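Local coordinates for conserved domain protein (PDB 3FBQ) that is of unknown function, a conserved Bacillus anthracis protein built largely of beta strands, with regions that belong to the E-set clan of immunoglobulin-like families, at residues Ser157-Val169 and Leu178-Lys190. Sequence-based numbering, arbitrary orientation.
Sequences SEKEGIKANMEKV and LYYNQEVSKGARK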
# COMPACT_ATOMS: atom_id res chain seq x y z
N SER A 157 -24.23 17.13 27.85
CA SER A 157 -25.49 16.58 28.34
C SER A 157 -25.42 15.06 28.43
O SER A 157 -24.79 14.40 27.60
CB SER A 157 -26.64 16.99 27.42
OG SER A 157 -26.26 18.05 26.56
N GLU A 158 -26.06 14.50 29.46
CA GLU A 158 -26.13 13.06 29.63
C GLU A 158 -27.48 12.51 29.18
O GLU A 158 -28.38 13.28 28.83
CB GLU A 158 -25.87 12.68 31.09
CG GLU A 158 -25.21 11.32 31.27
CD GLU A 158 -24.86 11.03 32.71
OE1 GLU A 158 -23.78 11.45 33.16
OE2 GLU A 158 -25.67 10.37 33.40
N LYS A 159 -27.61 11.21 29.22
CA LYS A 159 -28.89 10.57 29.22
C LYS A 159 -28.55 9.13 29.45
O LYS A 159 -28.11 8.74 30.51
CB LYS A 159 -29.55 10.71 27.86
CG LYS A 159 -30.99 11.10 27.90
CD LYS A 159 -31.71 10.57 26.69
CE LYS A 159 -33.07 11.22 26.51
NZ LYS A 159 -33.72 10.88 25.21
N GLU A 160 -28.73 8.34 28.43
CA GLU A 160 -28.88 6.94 28.67
C GLU A 160 -27.64 6.32 29.25
O GLU A 160 -27.52 5.12 29.27
CB GLU A 160 -29.22 6.24 27.38
CG GLU A 160 -30.41 5.36 27.47
CD GLU A 160 -31.68 6.13 27.55
OE1 GLU A 160 -32.47 6.04 26.59
OE2 GLU A 160 -31.88 6.82 28.57
N GLY A 161 -26.69 7.12 29.71
CA GLY A 161 -25.49 6.56 30.31
C GLY A 161 -24.17 6.99 29.71
O GLY A 161 -23.13 6.40 29.93
N ILE A 162 -24.22 8.07 28.97
CA ILE A 162 -24.03 8.07 27.55
C ILE A 162 -24.17 9.50 27.17
O ILE A 162 -25.27 9.96 27.04
CB ILE A 162 -25.18 7.43 26.87
CG1 ILE A 162 -24.84 6.01 26.52
CG2 ILE A 162 -25.43 8.16 25.62
CD1 ILE A 162 -25.19 5.69 25.15
N LYS A 163 -23.07 10.20 27.02
CA LYS A 163 -23.02 11.57 27.47
C LYS A 163 -21.97 12.30 26.68
O LYS A 163 -20.93 11.74 26.46
CB LYS A 163 -22.65 11.57 28.93
CG LYS A 163 -21.31 12.11 29.20
CD LYS A 163 -21.43 13.47 29.79
CE LYS A 163 -21.04 13.48 31.22
NZ LYS A 163 -19.90 14.35 31.51
N ALA A 164 -22.23 13.53 26.24
CA ALA A 164 -21.33 14.16 25.24
C ALA A 164 -20.62 15.37 25.81
O ALA A 164 -21.27 16.28 26.31
CB ALA A 164 -22.10 14.51 23.99
N ASN A 165 -19.29 15.40 25.78
CA ASN A 165 -18.56 16.55 26.32
C ASN A 165 -17.86 17.40 25.31
O ASN A 165 -16.99 16.91 24.58
CB ASN A 165 -17.53 16.10 27.33
CG ASN A 165 -18.09 15.11 28.29
OD1 ASN A 165 -18.82 15.49 29.22
ND2 ASN A 165 -17.80 13.83 28.05
N MET A 166 -18.20 18.68 25.29
CA MET A 166 -17.49 19.61 24.44
C MET A 166 -16.05 19.71 24.99
O MET A 166 -15.78 19.35 26.15
CB MET A 166 -18.24 20.96 24.46
CG MET A 166 -19.62 21.02 23.64
SD MET A 166 -19.64 20.16 22.00
CE MET A 166 -20.07 18.48 22.46
N GLU A 167 -15.10 20.14 24.17
CA GLU A 167 -13.71 20.26 24.65
C GLU A 167 -13.10 21.56 24.13
O GLU A 167 -12.45 22.34 24.88
CB GLU A 167 -12.84 19.10 24.14
CG GLU A 167 -12.72 17.79 24.98
CD GLU A 167 -11.98 16.66 24.18
OE1 GLU A 167 -11.84 15.48 24.64
OE2 GLU A 167 -11.55 16.95 23.03
N LYS A 168 -13.29 21.81 22.85
CA LYS A 168 -12.62 22.93 22.25
C LYS A 168 -13.34 23.46 21.05
O LYS A 168 -14.07 22.72 20.38
CB LYS A 168 -11.22 22.50 21.82
CG LYS A 168 -10.25 23.62 22.01
CD LYS A 168 -9.04 23.47 21.12
CE LYS A 168 -8.16 22.27 21.52
NZ LYS A 168 -8.04 22.20 23.01
N VAL A 169 -13.13 24.72 20.74
CA VAL A 169 -13.68 25.24 19.50
C VAL A 169 -12.56 25.99 18.77
O VAL A 169 -11.72 26.59 19.44
CB VAL A 169 -14.93 26.13 19.79
CG1 VAL A 169 -14.56 27.37 20.63
CG2 VAL A 169 -15.67 26.51 18.50
N LEU A 178 -15.19 21.75 15.93
CA LEU A 178 -15.62 21.35 17.29
C LEU A 178 -14.91 20.07 17.80
O LEU A 178 -15.06 19.00 17.22
CB LEU A 178 -17.14 21.17 17.38
CG LEU A 178 -17.97 22.42 17.04
CD1 LEU A 178 -19.42 22.07 17.11
CD2 LEU A 178 -17.68 23.67 17.85
N TYR A 179 -14.14 20.21 18.87
CA TYR A 179 -13.55 19.07 19.50
C TYR A 179 -14.40 18.59 20.65
O TYR A 179 -14.84 19.34 21.51
CB TYR A 179 -12.25 19.48 20.10
CG TYR A 179 -11.23 19.91 19.12
CD1 TYR A 179 -10.31 18.97 18.58
CD2 TYR A 179 -11.09 21.28 18.77
CE1 TYR A 179 -9.33 19.37 17.73
CE2 TYR A 179 -10.08 21.69 17.89
CZ TYR A 179 -9.21 20.72 17.38
OH TYR A 179 -8.21 21.12 16.52
N TYR A 180 -14.58 17.29 20.72
CA TYR A 180 -15.39 16.76 21.78
C TYR A 180 -15.24 15.22 21.92
O TYR A 180 -14.46 14.59 21.19
CB TYR A 180 -16.81 17.16 21.49
CG TYR A 180 -17.35 16.41 20.30
CD1 TYR A 180 -17.07 16.83 18.99
CD2 TYR A 180 -18.13 15.26 20.49
CE1 TYR A 180 -17.57 16.10 17.89
CE2 TYR A 180 -18.64 14.52 19.40
CZ TYR A 180 -18.35 14.94 18.13
OH TYR A 180 -18.89 14.22 17.11
N ASN A 181 -15.98 14.63 22.87
CA ASN A 181 -15.88 13.18 23.15
C ASN A 181 -17.13 12.63 23.75
O ASN A 181 -17.90 13.37 24.33
CB ASN A 181 -14.72 12.83 24.08
CG ASN A 181 -14.78 13.56 25.37
OD1 ASN A 181 -15.71 13.43 26.18
ND2 ASN A 181 -13.77 14.36 25.58
N GLN A 182 -17.30 11.31 23.61
CA GLN A 182 -18.44 10.59 24.14
C GLN A 182 -17.89 9.78 25.27
O GLN A 182 -16.76 9.32 25.19
CB GLN A 182 -19.08 9.66 23.09
CG GLN A 182 -18.15 8.72 22.34
CD GLN A 182 -18.87 7.87 21.27
OE1 GLN A 182 -18.83 6.61 21.30
NE2 GLN A 182 -19.49 8.54 20.31
N GLU A 183 -18.71 9.69 26.33
CA GLU A 183 -18.56 8.70 27.42
C GLU A 183 -19.78 7.77 27.55
O GLU A 183 -20.92 8.20 27.39
CB GLU A 183 -18.27 9.41 28.72
CG GLU A 183 -16.90 10.04 28.75
CD GLU A 183 -16.81 11.12 29.82
OE1 GLU A 183 -17.30 10.88 30.95
OE2 GLU A 183 -16.25 12.22 29.53
N VAL A 184 -19.51 6.48 27.81
CA VAL A 184 -20.52 5.43 27.94
C VAL A 184 -20.35 4.69 29.31
O VAL A 184 -19.23 4.27 29.68
CB VAL A 184 -20.40 4.41 26.78
CG1 VAL A 184 -21.62 3.52 26.70
CG2 VAL A 184 -20.23 5.13 25.48
N SER A 185 -21.45 4.54 30.05
CA SER A 185 -21.42 3.94 31.39
C SER A 185 -21.39 2.43 31.34
O SER A 185 -21.79 1.84 30.32
CB SER A 185 -22.67 4.32 32.17
OG SER A 185 -23.77 3.60 31.63
N LYS A 186 -20.97 1.80 32.45
CA LYS A 186 -21.06 0.33 32.57
C LYS A 186 -22.48 -0.17 32.25
O LYS A 186 -22.62 -1.12 31.49
CB LYS A 186 -20.48 -0.22 33.89
CG LYS A 186 -21.26 0.10 35.18
CD LYS A 186 -22.29 -1.01 35.59
CE LYS A 186 -23.40 -0.49 36.54
NZ LYS A 186 -23.38 -1.22 37.85
N GLY A 187 -23.52 0.49 32.76
CA GLY A 187 -24.89 0.17 32.36
C GLY A 187 -25.01 0.07 30.84
O GLY A 187 -25.21 -1.03 30.29
N ALA A 188 -24.81 1.21 30.17
CA ALA A 188 -25.05 1.37 28.74
C ALA A 188 -24.15 0.49 27.85
O ALA A 188 -24.63 -0.11 26.85
CB ALA A 188 -24.90 2.78 28.40
N ARG A 189 -22.87 0.38 28.20
CA ARG A 189 -21.92 -0.43 27.40
C ARG A 189 -22.48 -1.83 27.20
O ARG A 189 -22.23 -2.48 26.17
CB ARG A 189 -20.54 -0.57 28.06
CG ARG A 189 -19.89 0.71 28.46
CD ARG A 189 -18.44 0.50 28.68
NE ARG A 189 -17.78 1.78 28.58
CZ ARG A 189 -16.50 1.97 28.29
NH1 ARG A 189 -15.68 0.94 28.07
NH2 ARG A 189 -16.04 3.21 28.21
N LYS A 190 -23.24 -2.26 28.20
CA LYS A 190 -23.66 -3.63 28.29
C LYS A 190 -24.77 -3.95 27.32
O LYS A 190 -24.80 -5.05 26.77
CB LYS A 190 -24.02 -3.99 29.73
CG LYS A 190 -22.78 -4.18 30.59
CD LYS A 190 -23.01 -5.21 31.72
CE LYS A 190 -23.98 -4.73 32.80
NZ LYS A 190 -23.34 -3.74 33.71
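Leu178 lays CD2 against CG2 of Val169, 3.5 Å apart, on the sheet face that also carries Met166 and Tyr180. Opposite Tyr179 the first strand bulges, with Glu167 and Lys168 both facing it: Tyr179 O accepts from Lys168 N and, weakly, from Glu167 N, while its own N donates to Lys168 O at 2.9 Å. The aliphatic chain of Lys168 runs beside the Tyr179 ring, bringing CE 4.1 Å above one face near the rim; the phenol OH bonds Arg52. Tyr180, on the same side of the sheet as Leu178, receives the methyl CE of Met166 on its CB at 3.6 Å, its hydroxyl reaching Val197 O and its ring meeting Trp226. Asn181 then joins the side chains of Asn165 and Glu167. Its CG sits between the backbone N and the carbonyl carbon (chi1 56°), turning the amide toward the neighbouring strand, where OD1 accepts from Asn165 ND2 (2.8 Å, close to the Asn165 amide plane); ND2 is modelled as donating to Glu167 OE1, at a doubtfully short separation. Glu167 OE2 is held in turn by a salt bridge to Arg225. Glu183 N donates to Lys163 O in the regular ladder. Beyond the strand, Ser185 OG N-caps the following helix through Ala188 N at 3.0 Å, and Ala188 CB packs on Ile162 CG1 at 3.7 Å. Together these contacts make an antiparallel beta hairpin, interrupted by a classic bulge, within the large antiparallel sheet of the DUF5643 region.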